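Local coordinates for heat shock protein-related protein (Deinococcus radiodurans, PDB 4FEI) that probably acts as a small heat shock protein chaperone in the stress response, this chain being its alpha-crystallin domain, at residues G3-W11 with L20-D28; E36-R47 with P59-F69. One frame throughout, in Å; residues are numbered along the deposited sequence.

How the contacts relate
From the N terminus the chain first closes contact 1, where 3-11 meets 20-28 across the hairpin of strands 9-14 and 17-23. Contact 2 opens afterwards and pairs 36-47 with 59-69, closing the loop that carries strand 53-56; the two are therefore in series, neither nested nor crossed. Their centres lie about 9 Å apart, and they belong to different antiparallel sheets, whose apolar sides face each other: Leu20 touches Leu41 and Leu67, and Leu22 touches Val43. The short strands 3-4 and 59-60 pair in parallel, with Gly3 O 2.9 Å from Ser60 N, and Pro7 O accepts from Arg65 NH1. Both contacts also reach the second subunit.

Contact 1 (G3-W11 with L20-D28); sequences GPWTPAADW and LLLDVPGVD
Leu20 lies against one face of the Trp11 indole, its CB 3.9 Å from the centroid of the six-membered ring and 18° off the normal, a CH-pi contact. With CG anti to the carbonyl carbon (chi1 -73°), the indole swings beside its own backbone N and comes back over the neighbouring strand; the CD2 branch of Leu20 meets the same face nearer the rim. Ala9 CB lies against two leucine branches, 3.6 Å from Leu22 CD1 and slightly farther from Leu20 CD2. Leu22 turns CG away from its backbone N (chi1 -166°), which directs CD1 to this methyl and to Pro7 O.

In the backbone, Asp10 and Leu21 form an antiparallel hydrogen-bonded pair, their side chains on the opposite face from Trp11 and Leu20, and Asp23 N reaches Ala8 O at 3.0 Å, nearly straight. Past the strand end, Pro7 CB packs 3.9 Å from Val24 CG1. The benzo part of Trp5 meets the turn of residues 24-27 obliquely, CZ2 3.8 Å from Val24 CA, while a water in the ring plane accepts from NE1 at 3.0 Å and donates to Asp23 O. The carboxylates of Asp10 and Asp23 both form salt bridges with Arg58 of the second subunit, and Asp23 also with Arg47 there. The arrangement is an antiparallel beta hairpin leading into a type II turn, at the dimer interface of an alpha-crystallin beta sandwich.

Contact 2 (E36-R47 with P59-F69); sequences EDGGQLTVSGER and PSGRFVRELAF
Val43 CG1 sits in the ring plane at the edge of Phe63, 3.7 Å from CE1, at the apolar centre. The face of that ring covers the backbone of Ser44 and Gly45, with Gly45 N 3.4 Å above its plane; a CB on Gly45 would clash with CE2. Phe63 reaches this place because CG stands between its backbone N and carbonyl carbon (chi1 79°). Farther along, Leu41 CB meets Phe69 CZ at 4.0 Å, and Gly38 O lies at that ring's edge.

Hydrogen-bonded pairs from Leu41-Leu67 to Arg47-Gly61 join the strands, Arg65 N meeting Val43 O almost straight at 176°. On the other face, Ser44 CB lies 3.7 Å over the centre of the Arg62 guanidinium. At the polar end, Arg47 grips Pro59 O side-on through NE and NH2, both at 2.9 Å and near the guanidinium plane. NH2 also forms a salt bridge with Asp23 of the second subunit. Replacing Arg47 by an alanine is likely to cost Pro59 O both of these side-chain donors and the neighbouring subunit's Asp23 one of its cationic mates. The chemistry thus implies a chiefly backbone-paired sheet, with one arginine side chain linking Pro59, just before the corner at Gly61, to Asp23 of the second subunit.

Contact 1 (G3-W11 with L20-D28)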
loop_
_atom_site.group_PDB
_atom_site.type_symbol
_atom_site.label_atom_id
_atom_site.label_comp_id
_atom_site.label_asym_id
_atom_site.label_seq_id
_atom_site.Cartn_x
_atom_site.Cartn_y
_atom_site.Cartn_z
ATOM N N GLY A 3 4.842 12.983 1.663
ATOM C CA GLY A 3 5.999 12.733 2.546
ATOM C C GLY A 3 7.028 11.720 2.058
ATOM O O GLY A 3 6.783 10.994 1.086
ATOM N N PRO A 4 8.185 11.651 2.731
ATOM C CA PRO A 4 9.215 10.683 2.302
ATOM C C PRO A 4 8.709 9.251 2.556
ATOM O O PRO A 4 8.090 8.977 3.586
ATOM C CB PRO A 4 10.419 10.993 3.212
ATOM C CG PRO A 4 10.093 12.355 3.873
ATOM C CD PRO A 4 8.597 12.428 3.918
ATOM N N TRP A 5 8.998 8.362 1.617
ATOM C CA TRP A 5 8.408 7.032 1.616
ATOM C C TRP A 5 9.354 5.980 2.198
ATOM O O TRP A 5 10.485 5.786 1.698
ATOM C CB TRP A 5 8.036 6.642 0.170
ATOM C CG TRP A 5 7.115 5.497 0.089
ATOM C CD1 TRP A 5 6.388 4.941 1.121
ATOM C CD2 TRP A 5 6.753 4.772 -1.101
ATOM N NE1 TRP A 5 5.600 3.922 0.637
ATOM C CE2 TRP A 5 5.808 3.799 -0.722
ATOM C CE3 TRP A 5 7.138 4.859 -2.452
ATOM C CZ2 TRP A 5 5.248 2.912 -1.641
ATOM C CZ3 TRP A 5 6.593 3.979 -3.353
ATOM C CH2 TRP A 5 5.652 3.008 -2.942
ATOM N N THR A 6 8.867 5.317 3.255
ATOM C CA THR A 6 9.478 4.115 3.823
ATOM C C THR A 6 8.410 3.008 3.870
ATOM O O THR A 6 7.620 2.935 4.805
ATOM C CB THR A 6 10.113 4.400 5.212
ATOM O OG1 THR A 6 11.129 5.418 5.059
ATOM C CG2 THR A 6 10.794 3.134 5.833
ATOM N N PRO A 7 8.380 2.146 2.835
ATOM C CA PRO A 7 7.323 1.119 2.755
ATOM C C PRO A 7 7.500 0.062 3.827
ATOM O O PRO A 7 8.617 -0.455 4.010
ATOM C CB PRO A 7 7.488 0.524 1.341
ATOM C CG PRO A 7 8.818 0.972 0.833
ATOM C CD PRO A 7 9.254 2.177 1.636
ATOM N N ALA A 8 6.401 -0.231 4.535
ATOM C CA ALA A 8 6.387 -1.185 5.633
ATOM C C ALA A 8 6.737 -2.646 5.169
ATOM O O ALA A 8 6.293 -3.095 4.093
ATOM C CB ALA A 8 5.051 -1.109 6.366
ATOM N N ALA A 9 7.521 -3.358 5.973
ATOM C CA ALA A 9 8.110 -4.684 5.594
ATOM C C ALA A 9 7.826 -5.788 6.644
ATOM O O ALA A 9 7.955 -5.574 7.840
ATOM C CB ALA A 9 9.604 -4.568 5.388
ATOM N N ASP A 10 7.448 -6.961 6.170
ATOM C CA ASP A 10 7.294 -8.146 6.997
ATOM C C ASP A 10 8.268 -9.223 6.518
ATOM O O ASP A 10 8.540 -9.346 5.331
ATOM C CB ASP A 10 5.869 -8.731 6.835
ATOM C CG ASP A 10 4.818 -7.986 7.659
ATOM O OD1 ASP A 10 5.200 -7.123 8.484
ATOM O OD2 ASP A 10 3.624 -8.278 7.467
ATOM N N TRP A 11 8.734 -10.029 7.448
ATOM C CA TRP A 11 9.406 -11.284 7.147
ATOM C C TRP A 11 8.538 -12.452 7.604
ATOM O O TRP A 11 8.172 -12.563 8.763
ATOM C CB TRP A 11 10.757 -11.342 7.845
ATOM C CG TRP A 11 11.782 -10.415 7.187
ATOM C CD1 TRP A 11 12.190 -9.185 7.637
ATOM C CD2 TRP A 11 12.527 -10.675 5.983
ATOM N NE1 TRP A 11 13.140 -8.655 6.760
ATOM C CE2 TRP A 11 13.351 -9.547 5.738
ATOM C CE3 TRP A 11 12.585 -11.749 5.100
ATOM C CZ2 TRP A 11 14.238 -9.479 4.652
ATOM C CZ3 TRP A 11 13.447 -11.675 3.993
ATOM C CH2 TRP A 11 14.256 -10.548 3.781
ATOM N N LEU A 20 9.818 -11.976 2.134
ATOM C CA LEU A 20 9.750 -10.564 2.473
ATOM C C LEU A 20 8.513 -10.011 1.799
ATOM O O LEU A 20 8.362 -10.138 0.595
ATOM C CB LEU A 20 10.994 -9.838 1.960
ATOM C CG LEU A 20 11.279 -8.343 2.121
ATOM C CD1 LEU A 20 10.700 -7.571 0.959
ATOM C CD2 LEU A 20 10.795 -7.760 3.450
ATOM N N LEU A 21 7.602 -9.444 2.572
ATOM C CA LEU A 21 6.446 -8.752 2.015
ATOM C C LEU A 21 6.616 -7.257 2.246
ATOM O O LEU A 21 6.862 -6.797 3.375
ATOM C CB LEU A 21 5.138 -9.225 2.659
ATOM C CG LEU A 21 4.726 -10.678 2.415
ATOM C CD1 LEU A 21 5.150 -11.557 3.549
ATOM C CD2 LEU A 21 3.187 -10.719 2.331
ATOM N N LEU A 22 6.483 -6.492 1.174
ATOM C CA LEU A 22 6.752 -5.044 1.227
ATOM C C LEU A 22 5.552 -4.278 0.654
ATOM O O LEU A 22 5.179 -4.503 -0.482
ATOM C CB LEU A 22 8.047 -4.729 0.453
ATOM C CG LEU A 22 8.659 -3.355 0.678
ATOM C CD1 LEU A 22 9.340 -3.278 2.058
ATOM C CD2 LEU A 22 9.668 -3.010 -0.470
ATOM N N ASP A 23 4.945 -3.414 1.456
ATOM C CA ASP A 23 3.755 -2.672 1.020
ATOM C C ASP A 23 4.190 -1.531 0.087
ATOM O O ASP A 23 4.702 -0.488 0.555
ATOM C CB ASP A 23 2.986 -2.072 2.209
ATOM C CG ASP A 23 2.186 -3.093 2.959
ATOM O OD1 ASP A 23 1.857 -2.831 4.151
ATOM O OD2 ASP A 23 1.852 -4.140 2.383
ATOM N N VAL A 24 3.975 -1.748 -1.222
ATOM C CA VAL A 24 4.347 -0.751 -2.222
ATOM C C VAL A 24 3.146 -0.369 -3.158
ATOM O O VAL A 24 3.194 -0.602 -4.366
ATOM C CB VAL A 24 5.625 -1.216 -3.038
ATOM C CG1 VAL A 24 6.924 -1.149 -2.170
ATOM C CG2 VAL A 24 5.440 -2.616 -3.606
ATOM N N PRO A 25 2.054 0.177 -2.595
ATOM C CA PRO A 25 0.933 0.513 -3.488
ATOM C C PRO A 25 1.265 1.680 -4.419
ATOM O O PRO A 25 1.927 2.617 -3.986
ATOM C CB PRO A 25 -0.205 0.902 -2.509
ATOM C CG PRO A 25 0.478 1.392 -1.332
ATOM C CD PRO A 25 1.767 0.570 -1.205
ATOM N N GLY A 26 0.837 1.589 -5.682
ATOM C CA GLY A 26 0.983 2.684 -6.654
ATOM C C GLY A 26 2.399 2.825 -7.245
ATOM O O GLY A 26 2.669 3.784 -7.980
ATOM N N VAL A 27 3.297 1.874 -6.948
ATOM C CA VAL A 27 4.682 1.944 -7.423
ATOM C C VAL A 27 4.732 1.848 -8.954
ATOM O O VAL A 27 3.890 1.159 -9.556
ATOM C CB VAL A 27 5.523 0.830 -6.772
ATOM C CG1 VAL A 27 7.015 0.977 -7.035
ATOM C CG2 VAL A 27 5.361 0.977 -5.387
ATOM N N ASP A 28 5.665 2.579 -9.558
ATOM C CA ASP A 28 6.011 2.381 -10.949
ATOM C C ASP A 28 6.820 1.075 -10.941
ATOM O O ASP A 28 7.953 1.028 -10.404
ATOM C CB ASP A 28 6.885 3.541 -11.449
ATOM C CG ASP A 28 7.253 3.408 -12.937
ATOM O OD1 ASP A 28 7.142 2.292 -13.558
ATOM O OD2 ASP A 28 7.657 4.451 -13.515
HETATM O O HOH W 1 3.904 1.690 1.652
#

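Contact 2 (E36-R47 with P59-F69)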
loop_
_atom_site.group_PDB
_atom_site.type_symbol
_atom_site.label_atom_id
_atom_site.label_comp_id
_atom_site.label_asym_id
_atom_site.label_seq_id
_atom_site.Cartn_x
_atom_site.Cartn_y
_atom_site.Cartn_z
ATOM N N GLU A 36 20.871 -8.459 -3.360
ATOM C CA GLU A 36 21.267 -9.110 -2.128
ATOM C C GLU A 36 22.785 -9.138 -2.000
ATOM O O GLU A 36 23.472 -9.677 -2.845
ATOM C CB GLU A 36 20.616 -10.504 -1.987
ATOM C CG GLU A 36 20.938 -11.496 -3.084
ATOM C CD GLU A 36 20.235 -12.840 -2.945
ATOM O OE1 GLU A 36 20.241 -13.413 -1.821
ATOM O OE2 GLU A 36 19.708 -13.339 -3.985
ATOM N N ASP A 37 23.300 -8.490 -0.965
ATOM C CA ASP A 37 24.732 -8.414 -0.724
ATOM C C ASP A 37 24.945 -9.135 0.573
ATOM O O ASP A 37 24.791 -8.520 1.656
ATOM C CB ASP A 37 25.224 -6.950 -0.635
ATOM C CG ASP A 37 26.753 -6.839 -0.457
ATOM O OD1 ASP A 37 27.256 -7.264 0.614
ATOM O OD2 ASP A 37 27.465 -6.320 -1.373
ATOM N N GLY A 38 25.248 -10.438 0.452
ATOM C CA GLY A 38 25.382 -11.359 1.598
ATOM C C GLY A 38 24.132 -11.482 2.494
ATOM O O GLY A 38 23.206 -12.223 2.162
ATOM N N GLY A 39 24.137 -10.764 3.632
ATOM C CA GLY A 39 23.102 -10.862 4.654
ATOM C C GLY A 39 22.157 -9.664 4.712
ATOM O O GLY A 39 21.514 -9.427 5.739
ATOM N N GLN A 40 22.076 -8.916 3.607
ATOM C CA GLN A 40 21.217 -7.749 3.494
ATOM C C GLN A 40 20.491 -7.798 2.165
ATOM O O GLN A 40 21.065 -8.122 1.131
ATOM C CB GLN A 40 22.004 -6.418 3.580
ATOM C CG GLN A 40 22.881 -6.203 4.838
ATOM C CD GLN A 40 22.189 -5.401 5.969
ATOM O OE1 GLN A 40 22.393 -5.686 7.166
ATOM N NE2 GLN A 40 21.392 -4.390 5.597
ATOM N N LEU A 41 19.210 -7.466 2.201
ATOM C CA LEU A 41 18.465 -7.254 0.997
ATOM C C LEU A 41 18.240 -5.749 0.850
ATOM O O LEU A 41 17.805 -5.042 1.812
ATOM C CB LEU A 41 17.138 -7.975 1.096
ATOM C CG LEU A 41 16.295 -8.385 -0.101
ATOM C CD1 LEU A 41 14.902 -7.985 0.160
ATOM C CD2 LEU A 41 16.772 -7.831 -1.426
ATOM N N THR A 42 18.567 -5.244 -0.343
ATOM C CA THR A 42 18.321 -3.838 -0.638
ATOM C C THR A 42 17.197 -3.728 -1.627
ATOM O O THR A 42 17.236 -4.370 -2.666
ATOM C CB THR A 42 19.572 -3.074 -1.084
ATOM O OG1 THR A 42 20.610 -3.262 -0.099
ATOM C CG2 THR A 42 19.239 -1.576 -1.248
ATOM N N VAL A 43 16.169 -2.966 -1.251
ATOM C CA VAL A 43 15.011 -2.754 -2.117
ATOM C C VAL A 43 14.888 -1.254 -2.395
ATOM O O VAL A 43 14.955 -0.431 -1.456
ATOM C CB VAL A 43 13.650 -3.232 -1.463
ATOM C CG1 VAL A 43 12.578 -3.234 -2.510
ATOM C CG2 VAL A 43 13.758 -4.595 -0.908
ATOM N N SER A 44 14.679 -0.906 -3.660
ATOM C CA SER A 44 14.476 0.466 -4.061
ATOM C C SER A 44 13.403 0.538 -5.119
ATOM O O SER A 44 13.124 -0.436 -5.784
ATOM C CB SER A 44 15.799 1.092 -4.551
ATOM O OG SER A 44 16.297 0.387 -5.684
ATOM N N GLY A 45 12.772 1.703 -5.241
ATOM C CA GLY A 45 11.768 1.962 -6.261
ATOM C C GLY A 45 11.210 3.354 -6.108
ATOM O O GLY A 45 11.752 4.158 -5.347
ATOM N N GLU A 46 10.085 3.635 -6.792
ATOM C CA GLU A 46 9.544 4.971 -6.828
ATOM C C GLU A 46 8.044 4.952 -7.094
ATOM O O GLU A 46 7.539 4.072 -7.792
ATOM C CB GLU A 46 10.253 5.743 -7.940
ATOM C CG GLU A 46 9.836 7.194 -8.098
ATOM C CD GLU A 46 10.528 7.899 -9.244
ATOM O OE1 GLU A 46 10.325 9.135 -9.422
ATOM O OE2 GLU A 46 11.265 7.239 -9.977
ATOM N N ARG A 47 7.332 5.941 -6.557
ATOM C CA ARG A 47 5.995 6.244 -7.034
ATOM C C ARG A 47 5.832 7.754 -7.255
ATOM O O ARG A 47 6.385 8.545 -6.501
ATOM C CB ARG A 47 4.887 5.636 -6.149
ATOM C CG ARG A 47 4.529 6.400 -4.898
ATOM C CD ARG A 47 3.238 5.798 -4.329
ATOM N NE ARG A 47 2.885 6.240 -2.989
ATOM C CZ ARG A 47 1.831 5.782 -2.304
ATOM N NH1 ARG A 47 0.999 4.902 -2.855
ATOM N NH2 ARG A 47 1.555 6.246 -1.081
ATOM N N PRO A 59 2.683 8.944 1.369
ATOM C CA PRO A 59 4.084 9.185 0.942
ATOM C C PRO A 59 4.264 9.150 -0.579
ATOM O O PRO A 59 3.531 8.426 -1.249
ATOM C CB PRO A 59 4.851 8.006 1.549
ATOM C CG PRO A 59 3.861 7.150 2.289
ATOM C CD PRO A 59 2.488 7.571 1.895
ATOM N N SER A 60 5.262 9.887 -1.101
ATOM C CA SER A 60 5.568 9.944 -2.537
ATOM C C SER A 60 7.055 9.803 -2.777
ATOM O O SER A 60 7.853 10.023 -1.874
ATOM C CB SER A 60 5.199 11.325 -3.121
ATOM O OG SER A 60 3.815 11.428 -3.213
ATOM N N GLY A 61 7.411 9.559 -4.042
ATOM C CA GLY A 61 8.777 9.658 -4.519
ATOM C C GLY A 61 9.526 8.343 -4.359
ATOM O O GLY A 61 8.907 7.278 -4.252
ATOM N N ARG A 62 10.855 8.440 -4.349
ATOM C CA ARG A 62 11.741 7.280 -4.262
ATOM C C ARG A 62 11.846 6.742 -2.840
ATOM O O ARG A 62 11.755 7.493 -1.871
ATOM C CB ARG A 62 13.105 7.622 -4.841
ATOM C CG ARG A 62 14.292 6.814 -4.310
ATOM C CD ARG A 62 14.622 5.617 -5.173
ATOM N NE ARG A 62 15.982 5.225 -4.897
ATOM C CZ ARG A 62 16.737 4.518 -5.720
ATOM N NH1 ARG A 62 16.219 4.095 -6.888
ATOM N NH2 ARG A 62 17.978 4.213 -5.355
ATOM N N PHE A 63 11.961 5.423 -2.727
ATOM C CA PHE A 63 12.201 4.776 -1.457
ATOM C C PHE A 63 13.453 3.876 -1.552
ATOM O O PHE A 63 13.770 3.354 -2.614
ATOM C CB PHE A 63 10.969 3.942 -1.045
ATOM C CG PHE A 63 10.861 2.588 -1.760
ATOM C CD1 PHE A 63 11.579 1.456 -1.314
ATOM C CD2 PHE A 63 10.006 2.437 -2.838
ATOM C CE1 PHE A 63 11.450 0.250 -1.950
ATOM C CE2 PHE A 63 9.869 1.207 -3.478
ATOM C CZ PHE A 63 10.596 0.121 -3.044
ATOM N N VAL A 64 14.152 3.732 -0.436
ATOM C CA VAL A 64 15.283 2.852 -0.359
ATOM C C VAL A 64 15.270 2.164 1.008
ATOM O O VAL A 64 15.273 2.846 2.052
ATOM C CB VAL A 64 16.669 3.608 -0.557
ATOM C CG1 VAL A 64 17.843 2.600 -0.475
ATOM C CG2 VAL A 64 16.677 4.409 -1.854
ATOM N N ARG A 65 15.240 0.829 1.008
ATOM C CA ARG A 65 15.372 0.052 2.259
ATOM C C ARG A 65 16.529 -0.939 2.219
ATOM O O ARG A 65 16.758 -1.593 1.192
ATOM C CB ARG A 65 14.066 -0.640 2.645
ATOM C CG ARG A 65 12.963 0.363 2.834
ATOM C CD ARG A 65 11.979 -0.073 3.764
ATOM N NE ARG A 65 12.488 -0.096 5.129
ATOM C CZ ARG A 65 11.818 -0.682 6.114
ATOM N NH1 ARG A 65 10.611 -1.249 5.864
ATOM N NH2 ARG A 65 12.333 -0.721 7.322
ATOM N N GLU A 66 17.261 -1.006 3.324
ATOM C CA GLU A 66 18.340 -1.969 3.525
ATOM C C GLU A 66 17.892 -2.884 4.688
ATOM O O GLU A 66 17.760 -2.433 5.850
ATOM C CB GLU A 66 19.639 -1.249 3.846
ATOM C CG GLU A 66 20.881 -1.894 3.333
ATOM C CD GLU A 66 22.093 -0.946 3.339
ATOM O OE1 GLU A 66 22.739 -0.785 2.246
ATOM O OE2 GLU A 66 22.421 -0.374 4.426
ATOM N N LEU A 67 17.612 -4.157 4.361
ATOM C CA LEU A 67 16.890 -5.047 5.277
ATOM C C LEU A 67 17.699 -6.315 5.494
ATOM O O LEU A 67 18.066 -6.992 4.524
ATOM C CB LEU A 67 15.483 -5.413 4.740
ATOM C CG LEU A 67 14.518 -4.325 4.266
ATOM C CD1 LEU A 67 13.489 -4.952 3.361
ATOM C CD2 LEU A 67 13.826 -3.548 5.405
ATOM N N ALA A 68 17.992 -6.616 6.762
ATOM C CA ALA A 68 18.855 -7.764 7.110
ATOM C C ALA A 68 18.001 -8.996 7.130
ATOM O O ALA A 68 16.871 -8.945 7.660
ATOM C CB ALA A 68 19.481 -7.558 8.493
ATOM N N PHE A 69 18.498 -10.093 6.553
ATOM C CA PHE A 69 17.776 -11.386 6.627
ATOM C C PHE A 69 17.681 -11.871 8.081
ATOM O O PHE A 69 18.686 -11.948 8.764
ATOM C CB PHE A 69 18.460 -12.467 5.799
ATOM C CG PHE A 69 18.491 -12.188 4.327
ATOM C CD1 PHE A 69 19.704 -11.894 3.673
ATOM C CD2 PHE A 69 17.324 -12.244 3.582
ATOM C CE1 PHE A 69 19.729 -11.630 2.305
ATOM C CE2 PHE A 69 17.332 -11.992 2.195
ATOM C CZ PHE A 69 18.541 -11.688 1.557
#